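Local coordinates for poly-beta-hydroxybutyrate polymerase (Cupriavidus necator, PDB 5HZ2), which polymerizes (R)-3-hydroxybutyryl-CoA into the storage polyester polyhydroxybutyrate, releasing CoA, and is represented here by its C-terminal domain, at residues K33-P38 / G359-A364; V42-N47 / L115-G120; V282-A287 / S331-L336; A316-S321 / E341-W346. One frame throughout, in Å; residues are numbered along the deposited sequence.

Interaction 1 (K33-P38 / G359-A364). With SO4 (sulfate ion), chain F.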
loop_
_atom_site.group_PDB
_atom_site.type_symbol
_atom_site.label_atom_id
_atom_site.label_comp_id
_atom_site.label_asym_id
_atom_site.label_seq_id
_atom_site.Cartn_x
_atom_site.Cartn_y
_atom_site.Cartn_z
ATOM N N LYS A 33 -0.860 -47.353 -16.623
ATOM C CA LYS A 33 -0.362 -47.454 -15.286
ATOM C C LYS A 33 -0.586 -46.159 -14.449
ATOM O O LYS A 33 -0.739 -45.064 -14.983
ATOM C CB LYS A 33 1.076 -47.762 -15.325
ATOM C CG LYS A 33 1.343 -49.009 -16.155
ATOM C CD LYS A 33 2.659 -49.616 -15.736
ATOM C CE LYS A 33 3.334 -50.314 -16.908
ATOM N NZ LYS A 33 4.812 -50.204 -16.755
ATOM N N VAL A 34 -0.593 -46.340 -13.145
ATOM C CA VAL A 34 -0.758 -45.243 -12.240
ATOM C C VAL A 34 0.099 -45.473 -11.027
ATOM O O VAL A 34 0.395 -46.588 -10.684
ATOM C CB VAL A 34 -2.220 -45.121 -11.752
ATOM C CG1 VAL A 34 -3.169 -44.851 -12.900
ATOM C CG2 VAL A 34 -2.650 -46.352 -10.961
ATOM N N HIS A 35 0.487 -44.397 -10.378
ATOM C CA HIS A 35 1.164 -44.493 -9.118
ATOM C C HIS A 35 0.450 -45.255 -8.051
ATOM O O HIS A 35 -0.776 -45.225 -7.939
ATOM C CB HIS A 35 1.507 -43.089 -8.586
ATOM C CG HIS A 35 2.566 -42.411 -9.381
ATOM N ND1 HIS A 35 2.282 -41.535 -10.406
ATOM C CD2 HIS A 35 3.900 -42.451 -9.273
ATOM C CE1 HIS A 35 3.416 -41.073 -10.898
ATOM N NE2 HIS A 35 4.410 -41.668 -10.267
ATOM N N ALA A 36 1.242 -45.890 -7.194
ATOM C CA ALA A 36 0.703 -46.656 -6.110
ATOM C C ALA A 36 -0.220 -45.807 -5.188
ATOM O O ALA A 36 -1.264 -46.282 -4.748
ATOM C CB ALA A 36 1.825 -47.271 -5.269
ATOM N N ARG A 37 0.213 -44.586 -4.842
ATOM C CA ARG A 37 -0.532 -43.719 -3.943
ATOM C C ARG A 37 -1.444 -42.801 -4.745
ATOM O O ARG A 37 -0.991 -42.135 -5.661
ATOM C CB ARG A 37 0.383 -42.822 -3.140
ATOM C CG ARG A 37 1.365 -43.591 -2.332
ATOM C CD ARG A 37 1.845 -42.778 -1.197
ATOM N NE ARG A 37 2.648 -43.611 -0.358
ATOM C CZ ARG A 37 3.939 -43.491 -0.173
ATOM N NH1 ARG A 37 4.646 -42.529 -0.754
ATOM N NH2 ARG A 37 4.531 -44.354 0.638
ATOM N N PRO A 38 -2.701 -42.742 -4.365
ATOM C CA PRO A 38 -3.644 -41.893 -5.076
ATOM C C PRO A 38 -3.572 -40.516 -4.437
ATOM O O PRO A 38 -2.957 -40.356 -3.372
ATOM C CB PRO A 38 -4.988 -42.545 -4.722
ATOM C CG PRO A 38 -4.804 -42.948 -3.324
ATOM C CD PRO A 38 -3.366 -43.433 -3.252
ATOM N N GLY A 359 5.016 -42.995 -5.120
ATOM C CA GLY A 359 5.491 -44.356 -5.259
ATOM C C GLY A 359 5.587 -44.868 -6.671
ATOM O O GLY A 359 5.471 -44.153 -7.639
ATOM N N ALA A 360 5.748 -46.180 -6.787
ATOM C CA ALA A 360 6.009 -46.817 -8.063
ATOM C C ALA A 360 4.733 -46.959 -8.870
ATOM O O ALA A 360 3.643 -47.106 -8.338
ATOM C CB ALA A 360 6.657 -48.194 -7.797
ATOM N N LYS A 361 4.862 -46.918 -10.175
ATOM C CA LYS A 361 3.736 -47.195 -11.035
ATOM C C LYS A 361 3.367 -48.671 -11.109
ATOM O O LYS A 361 4.230 -49.508 -11.076
ATOM C CB LYS A 361 3.946 -46.616 -12.405
ATOM C CG LYS A 361 3.762 -45.104 -12.387
ATOM C CD LYS A 361 3.432 -44.569 -13.748
ATOM C CE LYS A 361 3.385 -43.069 -13.679
ATOM N NZ LYS A 361 3.425 -42.477 -15.038
ATOM N N ARG A 362 2.061 -48.948 -11.221
ATOM C CA ARG A 362 1.536 -50.287 -11.379
ATOM C C ARG A 362 0.328 -50.216 -12.301
ATOM O O ARG A 362 -0.151 -49.126 -12.627
ATOM C CB ARG A 362 1.136 -50.815 -10.035
ATOM C CG ARG A 362 -0.016 -50.005 -9.430
ATOM C CD ARG A 362 -0.430 -50.532 -8.104
ATOM N NE ARG A 362 0.758 -50.644 -7.267
ATOM C CZ ARG A 362 0.740 -51.059 -6.009
ATOM N NH1 ARG A 362 -0.424 -51.356 -5.429
ATOM N NH2 ARG A 362 1.888 -51.127 -5.323
ATOM N N ALA A 363 -0.209 -51.371 -12.725
ATOM C CA ALA A 363 -1.314 -51.342 -13.675
ATOM C C ALA A 363 -2.536 -50.609 -13.074
ATOM O O ALA A 363 -2.852 -50.792 -11.913
ATOM C CB ALA A 363 -1.712 -52.768 -14.083
ATOM N N ALA A 364 -3.208 -49.835 -13.902
ATOM C CA ALA A 364 -4.361 -49.047 -13.490
ATOM C C ALA A 364 -5.543 -49.931 -13.064
ATOM O O ALA A 364 -5.753 -51.007 -13.657
ATOM C CB ALA A 364 -4.813 -48.186 -14.653
HETATM S S SO4 F . 0.884 -44.856 -19.663
HETATM O O1 SO4 F . 0.787 -45.604 -18.421
HETATM O O2 SO4 F . -0.277 -45.043 -20.521
HETATM O O3 SO4 F . 1.082 -43.430 -19.428
HETATM O O4 SO4 F . 2.083 -45.327 -20.344
HETATM O O HOH W 1 1.086 -43.335 -16.421
#

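Interaction 2 (V42-N47 / L115-G120)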
loop_
_atom_site.group_PDB
_atom_site.type_symbol
_atom_site.label_atom_id
_atom_site.label_comp_id
_atom_site.label_asym_id
_atom_site.label_seq_id
_atom_site.Cartn_x
_atom_site.Cartn_y
_atom_site.Cartn_z
ATOM N N VAL A 42 -9.450 -32.051 -1.856
ATOM C CA VAL A 42 -10.480 -31.479 -1.030
ATOM C C VAL A 42 -10.670 -30.048 -1.491
ATOM O O VAL A 42 -9.911 -29.173 -1.175
ATOM C CB VAL A 42 -10.118 -31.505 0.461
ATOM C CG1 VAL A 42 -11.286 -31.037 1.304
ATOM C CG2 VAL A 42 -9.698 -32.899 0.873
ATOM N N PRO A 43 -11.688 -29.814 -2.294
ATOM C CA PRO A 43 -11.980 -28.478 -2.817
ATOM C C PRO A 43 -12.700 -27.614 -1.799
ATOM O O PRO A 43 -13.039 -28.113 -0.756
ATOM C CB PRO A 43 -12.896 -28.751 -4.009
ATOM C CG PRO A 43 -13.275 -30.184 -3.929
ATOM C CD PRO A 43 -12.694 -30.791 -2.698
ATOM N N PRO A 44 -12.903 -26.336 -2.087
ATOM C CA PRO A 44 -13.637 -25.516 -1.120
ATOM C C PRO A 44 -15.127 -25.870 -1.057
ATOM O O PRO A 44 -15.632 -26.484 -1.974
ATOM C CB PRO A 44 -13.510 -24.101 -1.699
ATOM C CG PRO A 44 -13.481 -24.305 -3.157
ATOM C CD PRO A 44 -12.520 -25.434 -3.266
ATOM N N CYS A 45 -15.794 -25.510 0.032
ATOM C CA CYS A 45 -17.232 -25.707 0.166
ATOM C C CYS A 45 -17.972 -24.371 -0.065
ATOM O O CYS A 45 -19.180 -24.291 0.076
ATOM C CB CYS A 45 -17.620 -26.362 1.482
ATOM S SG CYS A 45 -16.916 -25.601 2.940
ATOM N N ILE A 46 -17.193 -23.366 -0.422
ATOM C CA ILE A 46 -17.694 -22.061 -0.761
ATOM C C ILE A 46 -17.601 -22.163 -2.273
ATOM O O ILE A 46 -16.536 -22.214 -2.829
ATOM C CB ILE A 46 -16.795 -20.973 -0.182
ATOM C CG1 ILE A 46 -16.905 -20.989 1.349
ATOM C CG2 ILE A 46 -17.156 -19.628 -0.761
ATOM C CD1 ILE A 46 -15.836 -20.217 2.077
ATOM N N ASN A 47 -18.748 -22.233 -2.917
ATOM C CA ASN A 47 -18.850 -22.474 -4.339
ATOM C C ASN A 47 -18.598 -23.991 -4.440
ATOM O O ASN A 47 -18.316 -24.620 -3.449
ATOM C CB ASN A 47 -17.869 -21.686 -5.184
ATOM C CG ASN A 47 -18.384 -20.311 -5.550
ATOM O OD1 ASN A 47 -17.635 -19.371 -5.569
ATOM N ND2 ASN A 47 -19.658 -20.209 -5.844
ATOM N N LEU A 115 -4.585 -33.052 -1.432
ATOM C CA LEU A 115 -4.578 -31.675 -1.968
ATOM C C LEU A 115 -5.756 -30.937 -1.373
ATOM O O LEU A 115 -6.889 -31.482 -1.204
ATOM C CB LEU A 115 -4.707 -31.672 -3.475
ATOM C CG LEU A 115 -4.844 -30.303 -4.198
ATOM C CD1 LEU A 115 -4.208 -30.437 -5.577
ATOM C CD2 LEU A 115 -6.259 -29.833 -4.310
ATOM N N GLY A 116 -5.509 -29.671 -1.027
ATOM C CA GLY A 116 -6.582 -28.790 -0.596
ATOM C C GLY A 116 -6.504 -27.545 -1.484
ATOM O O GLY A 116 -5.398 -27.072 -1.863
ATOM N N PHE A 117 -7.669 -26.978 -1.762
ATOM C CA PHE A 117 -7.773 -25.749 -2.534
ATOM C C PHE A 117 -8.617 -24.716 -1.784
ATOM O O PHE A 117 -9.726 -25.001 -1.416
ATOM C CB PHE A 117 -8.384 -26.034 -3.901
ATOM C CG PHE A 117 -8.557 -24.813 -4.749
ATOM C CD1 PHE A 117 -7.512 -23.944 -4.945
ATOM C CD2 PHE A 117 -9.760 -24.530 -5.324
ATOM C CE1 PHE A 117 -7.661 -22.816 -5.712
ATOM C CE2 PHE A 117 -9.918 -23.406 -6.095
ATOM C CZ PHE A 117 -8.868 -22.548 -6.292
ATOM N N CYS A 118 -8.087 -23.520 -1.572
ATOM C CA CYS A 118 -8.828 -22.486 -0.868
ATOM C C CYS A 118 -9.255 -22.966 0.511
ATOM O O CYS A 118 -8.449 -23.516 1.214
ATOM C CB CYS A 118 -10.011 -22.023 -1.688
ATOM S SG CYS A 118 -9.478 -20.997 -3.044
ATOM N N VAL A 119 -10.520 -22.795 0.868
ATOM C CA VAL A 119 -10.957 -23.251 2.182
ATOM C C VAL A 119 -10.721 -24.754 2.296
ATOM O O VAL A 119 -10.479 -25.238 3.387
ATOM C CB VAL A 119 -12.348 -22.787 2.612
ATOM C CG1 VAL A 119 -13.414 -23.609 1.948
ATOM C CG2 VAL A 119 -12.450 -22.897 4.114
ATOM N N GLY A 120 -10.792 -25.488 1.187
ATOM C CA GLY A 120 -10.407 -26.928 1.256
ATOM C C GLY A 120 -9.080 -27.197 1.889
ATOM O O GLY A 120 -8.846 -28.250 2.543
#

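Interaction 3 (V282-A287 / S331-L336). With SO4 (sulfate ion), chain G.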
loop_
_atom_site.group_PDB
_atom_site.type_symbol
_atom_site.label_atom_id
_atom_site.label_comp_id
_atom_site.label_asym_id
_atom_site.label_seq_id
_atom_site.Cartn_x
_atom_site.Cartn_y
_atom_site.Cartn_z
ATOM N N VAL A 282 -6.791 -14.600 -1.669
ATOM C CA VAL A 282 -5.741 -15.191 -0.865
ATOM C C VAL A 282 -4.447 -14.519 -1.296
ATOM O O VAL A 282 -3.792 -14.952 -2.246
ATOM C CB VAL A 282 -5.641 -16.696 -1.103
ATOM C CG1 VAL A 282 -4.450 -17.310 -0.371
ATOM C CG2 VAL A 282 -6.950 -17.363 -0.744
ATOM N N PRO A 283 -4.061 -13.426 -0.609
ATOM C CA PRO A 283 -2.811 -12.759 -0.968
ATOM C C PRO A 283 -1.686 -13.750 -1.004
ATOM O O PRO A 283 -1.577 -14.615 -0.099
ATOM C CB PRO A 283 -2.645 -11.684 0.120
ATOM C CG PRO A 283 -4.060 -11.417 0.592
ATOM C CD PRO A 283 -4.802 -12.718 0.451
ATOM N N TRP A 284 -0.816 -13.640 -2.006
ATOM C CA TRP A 284 0.255 -14.623 -2.132
ATOM C C TRP A 284 1.185 -14.615 -0.881
ATOM O O TRP A 284 1.711 -15.682 -0.461
ATOM C CB TRP A 284 1.073 -14.514 -3.401
ATOM C CG TRP A 284 2.158 -13.514 -3.474
ATOM C CD1 TRP A 284 2.040 -12.220 -3.938
ATOM C CD2 TRP A 284 3.519 -13.678 -3.072
ATOM N NE1 TRP A 284 3.241 -11.592 -3.842
ATOM C CE2 TRP A 284 4.164 -12.449 -3.292
ATOM C CE3 TRP A 284 4.260 -14.743 -2.516
ATOM C CZ2 TRP A 284 5.523 -12.256 -3.030
ATOM C CZ3 TRP A 284 5.643 -14.567 -2.300
ATOM C CH2 TRP A 284 6.239 -13.322 -2.509
ATOM N N THR A 285 1.347 -13.424 -0.310
ATOM C CA THR A 285 2.205 -13.294 0.888
ATOM C C THR A 285 1.566 -13.977 2.118
ATOM O O THR A 285 2.296 -14.483 3.001
ATOM C CB THR A 285 2.467 -11.811 1.151
ATOM O OG1 THR A 285 1.213 -11.175 1.238
ATOM C CG2 THR A 285 3.275 -11.165 0.045
ATOM N N ALA A 286 0.226 -14.067 2.139
ATOM C CA ALA A 286 -0.518 -14.860 3.173
ATOM C C ALA A 286 -0.350 -16.364 2.961
ATOM O O ALA A 286 -0.085 -17.107 3.901
ATOM C CB ALA A 286 -1.986 -14.494 3.220
ATOM N N ALA A 287 -0.440 -16.820 1.720
ATOM C CA ALA A 287 -0.120 -18.243 1.465
ATOM C C ALA A 287 1.309 -18.547 1.836
ATOM O O ALA A 287 1.602 -19.582 2.400
ATOM C CB ALA A 287 -0.389 -18.595 0.019
ATOM N N SER A 331 10.577 -13.667 5.127
ATOM C CA SER A 331 9.861 -12.592 4.410
ATOM C C SER A 331 9.593 -12.985 2.946
ATOM O O SER A 331 10.544 -13.368 2.240
ATOM C CB SER A 331 10.710 -11.288 4.358
ATOM O OG SER A 331 10.157 -10.334 3.392
ATOM N N PRO A 332 8.361 -12.870 2.502
ATOM C CA PRO A 332 8.056 -13.150 1.078
ATOM C C PRO A 332 8.770 -12.253 0.104
ATOM O O PRO A 332 9.113 -12.730 -0.990
ATOM C CB PRO A 332 6.537 -12.928 0.976
ATOM C CG PRO A 332 6.117 -12.265 2.195
ATOM C CD PRO A 332 7.146 -12.572 3.257
ATOM N N GLN A 333 9.034 -10.997 0.452
ATOM C CA GLN A 333 9.778 -10.143 -0.472
ATOM C C GLN A 333 11.208 -10.677 -0.688
ATOM O O GLN A 333 11.699 -10.667 -1.789
ATOM C CB GLN A 333 9.706 -8.665 -0.120
ATOM C CG GLN A 333 8.361 -8.017 -0.463
ATOM C CD GLN A 333 7.956 -8.092 -1.949
ATOM O OE1 GLN A 333 6.868 -8.555 -2.276
ATOM N NE2 GLN A 333 8.823 -7.607 -2.842
ATOM N N GLN A 334 11.858 -11.157 0.367
ATOM C CA GLN A 334 13.121 -11.775 0.239
ATOM C C GLN A 334 13.073 -13.054 -0.601
ATOM O O GLN A 334 13.941 -13.296 -1.442
ATOM C CB GLN A 334 13.627 -12.080 1.647
ATOM C CG GLN A 334 15.046 -12.480 1.704
ATOM C CD GLN A 334 15.755 -11.633 2.703
ATOM O OE1 GLN A 334 16.160 -10.512 2.366
ATOM N NE2 GLN A 334 15.839 -12.106 3.956
ATOM N N TRP A 335 12.022 -13.840 -0.436
ATOM C CA TRP A 335 11.804 -15.007 -1.311
ATOM C C TRP A 335 11.742 -14.589 -2.783
ATOM O O TRP A 335 12.455 -15.135 -3.643
ATOM C CB TRP A 335 10.524 -15.798 -0.908
ATOM C CG TRP A 335 10.311 -17.074 -1.731
ATOM C CD1 TRP A 335 10.790 -18.292 -1.475
ATOM C CD2 TRP A 335 9.615 -17.179 -2.963
ATOM N NE1 TRP A 335 10.432 -19.184 -2.439
ATOM C CE2 TRP A 335 9.698 -18.524 -3.384
ATOM C CE3 TRP A 335 8.914 -16.275 -3.747
ATOM C CZ2 TRP A 335 9.127 -18.994 -4.587
ATOM C CZ3 TRP A 335 8.337 -16.744 -4.965
ATOM C CH2 TRP A 335 8.449 -18.076 -5.364
ATOM N N LEU A 336 10.946 -13.568 -3.081
ATOM C CA LEU A 336 10.803 -13.104 -4.480
ATOM C C LEU A 336 12.036 -12.533 -5.110
ATOM O O LEU A 336 12.375 -12.833 -6.295
ATOM C CB LEU A 336 9.605 -12.143 -4.583
ATOM C CG LEU A 336 9.178 -11.736 -6.000
ATOM C CD1 LEU A 336 8.739 -12.974 -6.811
ATOM C CD2 LEU A 336 8.103 -10.695 -5.934
HETATM S S SO4 G . 4.223 -8.119 -5.102
HETATM O O1 SO4 G . 3.279 -7.091 -4.642
HETATM O O2 SO4 G . 3.527 -9.003 -6.041
HETATM O O3 SO4 G . 4.717 -8.855 -3.914
HETATM O O4 SO4 G . 5.340 -7.357 -5.750
#

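Interaction 4 (A316-S321 / E341-W346)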
loop_
_atom_site.group_PDB
_atom_site.type_symbol
_atom_site.label_atom_id
_atom_site.label_comp_id
_atom_site.label_asym_id
_atom_site.label_seq_id
_atom_site.Cartn_x
_atom_site.Cartn_y
_atom_site.Cartn_z
ATOM N N ALA A 316 -0.919 -26.755 -21.728
ATOM C CA ALA A 316 -1.093 -26.850 -23.204
ATOM C C ALA A 316 -1.201 -25.470 -23.842
ATOM O O ALA A 316 -0.669 -25.259 -24.904
ATOM C CB ALA A 316 -2.323 -27.689 -23.579
ATOM N N LYS A 317 -1.788 -24.518 -23.121
ATOM C CA LYS A 317 -2.027 -23.185 -23.634
ATOM C C LYS A 317 -0.734 -22.381 -23.654
ATOM O O LYS A 317 -0.660 -21.321 -24.263
ATOM C CB LYS A 317 -3.093 -22.521 -22.767
ATOM C CG LYS A 317 -4.379 -23.327 -22.778
ATOM C CD LYS A 317 -5.579 -22.527 -22.311
ATOM C CE LYS A 317 -6.880 -23.279 -22.648
ATOM N NZ LYS A 317 -7.840 -23.317 -21.498
ATOM N N ASN A 318 0.289 -22.852 -22.972
ATOM C CA ASN A 318 1.543 -22.131 -23.001
ATOM C C ASN A 318 1.462 -20.645 -22.621
ATOM O O ASN A 318 2.054 -19.802 -23.274
ATOM C CB ASN A 318 2.118 -22.256 -24.400
ATOM C CG ASN A 318 3.605 -22.229 -24.401
ATOM O OD1 ASN A 318 4.236 -22.802 -23.533
ATOM N ND2 ASN A 318 4.177 -21.562 -25.375
ATOM N N LYS A 319 0.730 -20.337 -21.566
ATOM C CA LYS A 319 0.547 -18.963 -21.149
ATOM C C LYS A 319 1.071 -18.708 -19.753
ATOM O O LYS A 319 1.242 -19.614 -18.977
ATOM C CB LYS A 319 -0.926 -18.605 -21.166
ATOM C CG LYS A 319 -1.618 -18.790 -22.492
ATOM C CD LYS A 319 -1.364 -17.616 -23.403
ATOM C CE LYS A 319 -2.078 -17.783 -24.734
ATOM N NZ LYS A 319 -3.511 -18.125 -24.549
ATOM N N ARG A 320 1.334 -17.442 -19.484
ATOM C CA ARG A 320 1.800 -16.960 -18.201
ATOM C C ARG A 320 3.193 -17.423 -17.787
ATOM O O ARG A 320 4.006 -17.742 -18.613
ATOM C CB ARG A 320 0.741 -17.186 -17.114
ATOM C CG ARG A 320 -0.663 -16.851 -17.573
ATOM C CD ARG A 320 -1.629 -16.631 -16.435
ATOM N NE ARG A 320 -2.961 -16.292 -16.894
ATOM C CZ ARG A 320 -3.364 -15.074 -17.239
ATOM N NH1 ARG A 320 -2.545 -14.044 -17.198
ATOM N NH2 ARG A 320 -4.595 -14.893 -17.638
ATOM N N SER A 321 3.440 -17.441 -16.491
ATOM C CA SER A 321 4.745 -17.794 -15.932
ATOM C C SER A 321 4.541 -18.108 -14.473
ATOM O O SER A 321 3.428 -17.994 -13.983
ATOM C CB SER A 321 5.697 -16.600 -16.047
ATOM O OG SER A 321 5.186 -15.459 -15.336
ATOM N N GLU A 341 11.938 -16.558 -12.523
ATOM C CA GLU A 341 10.750 -16.621 -13.298
ATOM C C GLU A 341 10.919 -17.656 -14.444
ATOM O O GLU A 341 11.926 -17.645 -15.160
ATOM C CB GLU A 341 10.436 -15.275 -13.950
ATOM C CG GLU A 341 9.010 -15.258 -14.471
ATOM C CD GLU A 341 8.518 -13.906 -14.940
ATOM O OE1 GLU A 341 9.287 -12.911 -14.914
ATOM O OE2 GLU A 341 7.347 -13.857 -15.324
ATOM N N HIS A 342 9.933 -18.533 -14.572
ATOM C CA HIS A 342 9.908 -19.590 -15.565
ATOM C C HIS A 342 8.697 -19.438 -16.440
ATOM O O HIS A 342 7.643 -19.066 -15.985
ATOM C CB HIS A 342 9.840 -20.967 -14.914
ATOM C CG HIS A 342 11.020 -21.292 -14.067
ATOM N ND1 HIS A 342 10.997 -21.200 -12.699
ATOM C CD2 HIS A 342 12.262 -21.702 -14.394
ATOM C CE1 HIS A 342 12.175 -21.533 -12.216
ATOM N NE2 HIS A 342 12.961 -21.846 -13.225
ATOM N N HIS A 343 8.861 -19.720 -17.711
ATOM C CA HIS A 343 7.766 -19.601 -18.627
ATOM C C HIS A 343 6.660 -20.625 -18.403
ATOM O O HIS A 343 6.901 -21.749 -18.045
ATOM C CB HIS A 343 8.258 -19.689 -20.064
ATOM C CG HIS A 343 7.175 -19.499 -21.073
ATOM N ND1 HIS A 343 6.696 -18.259 -21.422
ATOM C CD2 HIS A 343 6.453 -20.394 -21.780
ATOM C CE1 HIS A 343 5.731 -18.397 -22.309
ATOM N NE2 HIS A 343 5.564 -19.683 -22.541
ATOM N N GLY A 344 5.443 -20.191 -18.631
ATOM C CA GLY A 344 4.300 -21.053 -18.572
ATOM C C GLY A 344 3.765 -21.509 -17.254
ATOM O O GLY A 344 4.082 -20.975 -16.221
ATOM N N SER A 345 2.936 -22.534 -17.347
ATOM C CA SER A 345 2.249 -23.090 -16.198
ATOM C C SER A 345 3.195 -23.649 -15.141
ATOM O O SER A 345 4.186 -24.276 -15.454
ATOM C CB SER A 345 1.362 -24.257 -16.710
ATOM O OG SER A 345 0.656 -24.868 -15.650
ATOM N N TRP A 346 2.728 -23.575 -13.902
ATOM C CA TRP A 346 3.378 -24.189 -12.767
ATOM C C TRP A 346 2.932 -25.664 -12.622
ATOM O O TRP A 346 3.513 -26.382 -11.845
ATOM C CB TRP A 346 3.059 -23.452 -11.464
ATOM C CG TRP A 346 1.604 -23.367 -11.157
ATOM C CD1 TRP A 346 0.756 -22.392 -11.533
ATOM C CD2 TRP A 346 0.830 -24.299 -10.405
ATOM N NE1 TRP A 346 -0.493 -22.645 -11.074
ATOM C CE2 TRP A 346 -0.480 -23.822 -10.382
ATOM C CE3 TRP A 346 1.117 -25.504 -9.765
ATOM C CZ2 TRP A 346 -1.509 -24.505 -9.739
ATOM C CZ3 TRP A 346 0.108 -26.164 -9.124
ATOM C CH2 TRP A 346 -1.188 -25.666 -9.108
HETATM O O HOH W 2 1.537 -20.467 -14.256
#

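Interaction 1 (K33-P38 / G359-A364)
Val34 and Arg362 form the antiparallel hydrogen-bonded pair at the middle of a two-stranded ribbon made by residues 33-35 and 361-363. Val34 N reaches Arg362 O at 2.9 Å in a nearly straight bond, and Arg362 N answers to Val34 O at the same length. The short axes run at 137° to each other, so the ribbon is strongly twisted, with Lys33-Ala363 and His35-Lys361 as the flanking non-hydrogen-bonded pairs. One residue on from His35, Ala36 N bonds Ala360 O, although the bond is more bent (132°). Gly359, with a positive phi that suits glycine, turns the chain out of the preceding helix.

The chief side-chain contact is a CH-pi arrangement: Lys361 lays its aliphatic chain over one face of His35, with Lys361 CG 4.0 Å from the ring centroid and almost on its normal. With the lysine extended beyond CG, its ammonium passes the ring and Lys361 NZ donates to a water at 2.8 Å. That water also lies within donating reach of Lys33 O and of a sulfate, which accepts from Lys33 N. On the side shared by Val34 and Arg362, the arginine bends at chi3 (52°) and brings one face of its guanidinium over Ala36 CB. Compact Val34 meets Ala364, CG1 to CB, at 4.1 Å.

His35 is further fixed by a ring stack with His69 and a bond from ND1 to Gly68 O. The ribbon lies at the surface, apart from the main sheet, pinning the chain that follows helix 347-357 beside the lead-in to strand 39-42.

Interaction 2 (V42-N47 / L115-G120)
Pro44 packs against the turn that carries Cys118, the predicted active-site residue. Its ring crosses Phe117 at a slant, Pro44 CD lying 3.6 Å from Phe117 CD2, while Pro44 CB touches Cys118 CB and, at 3.7 Å, Val119 CG1. The Val119 side chain is turned so that CG1 falls between its backbone N and carbonyl carbon (chi1 79°); this branch therefore faces the loop and meets Pro44, Cys45 SG and the CD1 tip of Ile46. Small, branched valine fits between these apolar groups, and Trp235 and Tyr239 of helix 233-245 cover it further. Phe117 CG is anti to its backbone N (chi1 179°), placing the ring beneath Cys118 SG, which sits 3.6 Å above its plane toward the rim.

The backbone joins the parallel strands: Val42 N donates to Leu115 O at 2.7 Å, and Phe117 N to Val42 O at 3.2 Å. Gly120 CA comes within 3.3 Å of Val42 O, where a CB would clash, and a CB on Gly116 would strike Gly120 O. Cys118, at the N-cap with positive phi (57°), also touches His307. Strand, this cysteine and helix 119-133 are consistent with the nucleophile elbow of the alpha/beta hydrolase fold, Gly116 and Gly120 each two residues from Cys118.

Interaction 3 (V282-A287 / S331-L336)
Trp284 pushes its six-membered ring into the side of helix 332-337, a knob set in the hole formed by Pro332, Gln333, Trp335 and Leu336. Its CG lies between the backbone N and the carbonyl carbon (chi1 81°), which swings the indole out toward the other helix. The outer corner leads: Trp284 CH2 is 3.5 Å from Pro332 CB and 3.3 Å from Pro332 O, the carbonyl oxygen lying at the ring edge near its plane. Leu336 CB approaches the same corner obliquely at 4.1 Å. The two tryptophans also meet at a slant, Trp284 CZ3 to Trp335 CE3 at 4.0 Å.

Thr285 crosses Pro332 at about a right angle, its methyl CG2 3.7 Å from Pro332 CG; the same methyl lies over one face of the Trp284 ring. A proline suits the first turn of a helix, where its missing N-H costs no bond.

At the polar edge, Trp284 NE1 donates to sulfate O3 at 3.1 Å and weakly to O2. Gln333, bent at chi2, crosses the indole at about a right angle, its amide plane 64° from the ring. Arg277 also binds this anion. Phe300 and Leu302 of strand 298-303 pack against Trp284, whose broad ring ties two helices to the sheet. Away from the predicted active site, this is a single knob-into-hole contact between two short helices beside the central sheet of an alpha/beta hydrolase fold.

Interaction 4 (A316-S321 / E341-W346)
Ser321 OG donates to Glu341 OE2 at 2.7 Å, Glu341 OE2 accepting through its anti lone pair. The glutamate chain is extended, with CG anti to its backbone N (chi1 -166°), and so carries the carboxylate across to the serine. Its other oxygen, OE1, forms a salt bridge with Arg320 of the third subunit. A backbone bond follows, Gly344 N to Arg320 O at 2.8 Å, with the donor 40° out of the carbonyl plane.

Gly344 has positive phi, readily taken by glycine, and its CA lies 3.4 Å from Lys319 O. Ser321 and His343 form an antiparallel non-hydrogen-bonded pair with diverging side chains. One face of the His343 ring lies under Arg320 O, 3.9 Å from the plane, while the Asn318 amide comes to the ring edge, turned 67° from it, with Asn318 OD1 3.5 Å from His343 NE2. Small Ser321 lets its CB lie close to the backbone at His342 O.

Arg320 of this chain also bonds Gly164 O of the fourth subunit, and Glu341 and His342 extend the sheet into the second. Bonded to a hydroxyl and an arginine, Glu341 is probably stabilised as an anion, linking this loop-strand pair directly to the packing of the subunits.

In the fold
Interactions 2 and 4 both reach the large mixed sheet: interaction 2 joins its inner strands 39-42 and 112-117, and interaction 4 lies where strand 321-324 meets 340-343, the strand outermost within this chain, with centres about 24 Å apart. Interaction 3 packs helices 284-288 and 332-337 beside this sheet, its centre about 21 Å from that of interaction 2. Along the chain, interaction 2 closes before 3 opens; 3 and 4 then interleave, helix 332-337 leading directly into strand 340-343, and both touch the second subunit. Interaction 1 encloses all three, joining chain regions 321 residues apart at the surface. The predicted nucleophile thus lies near the centre of the domain, while subunit contacts gather at interactions 3 and 4.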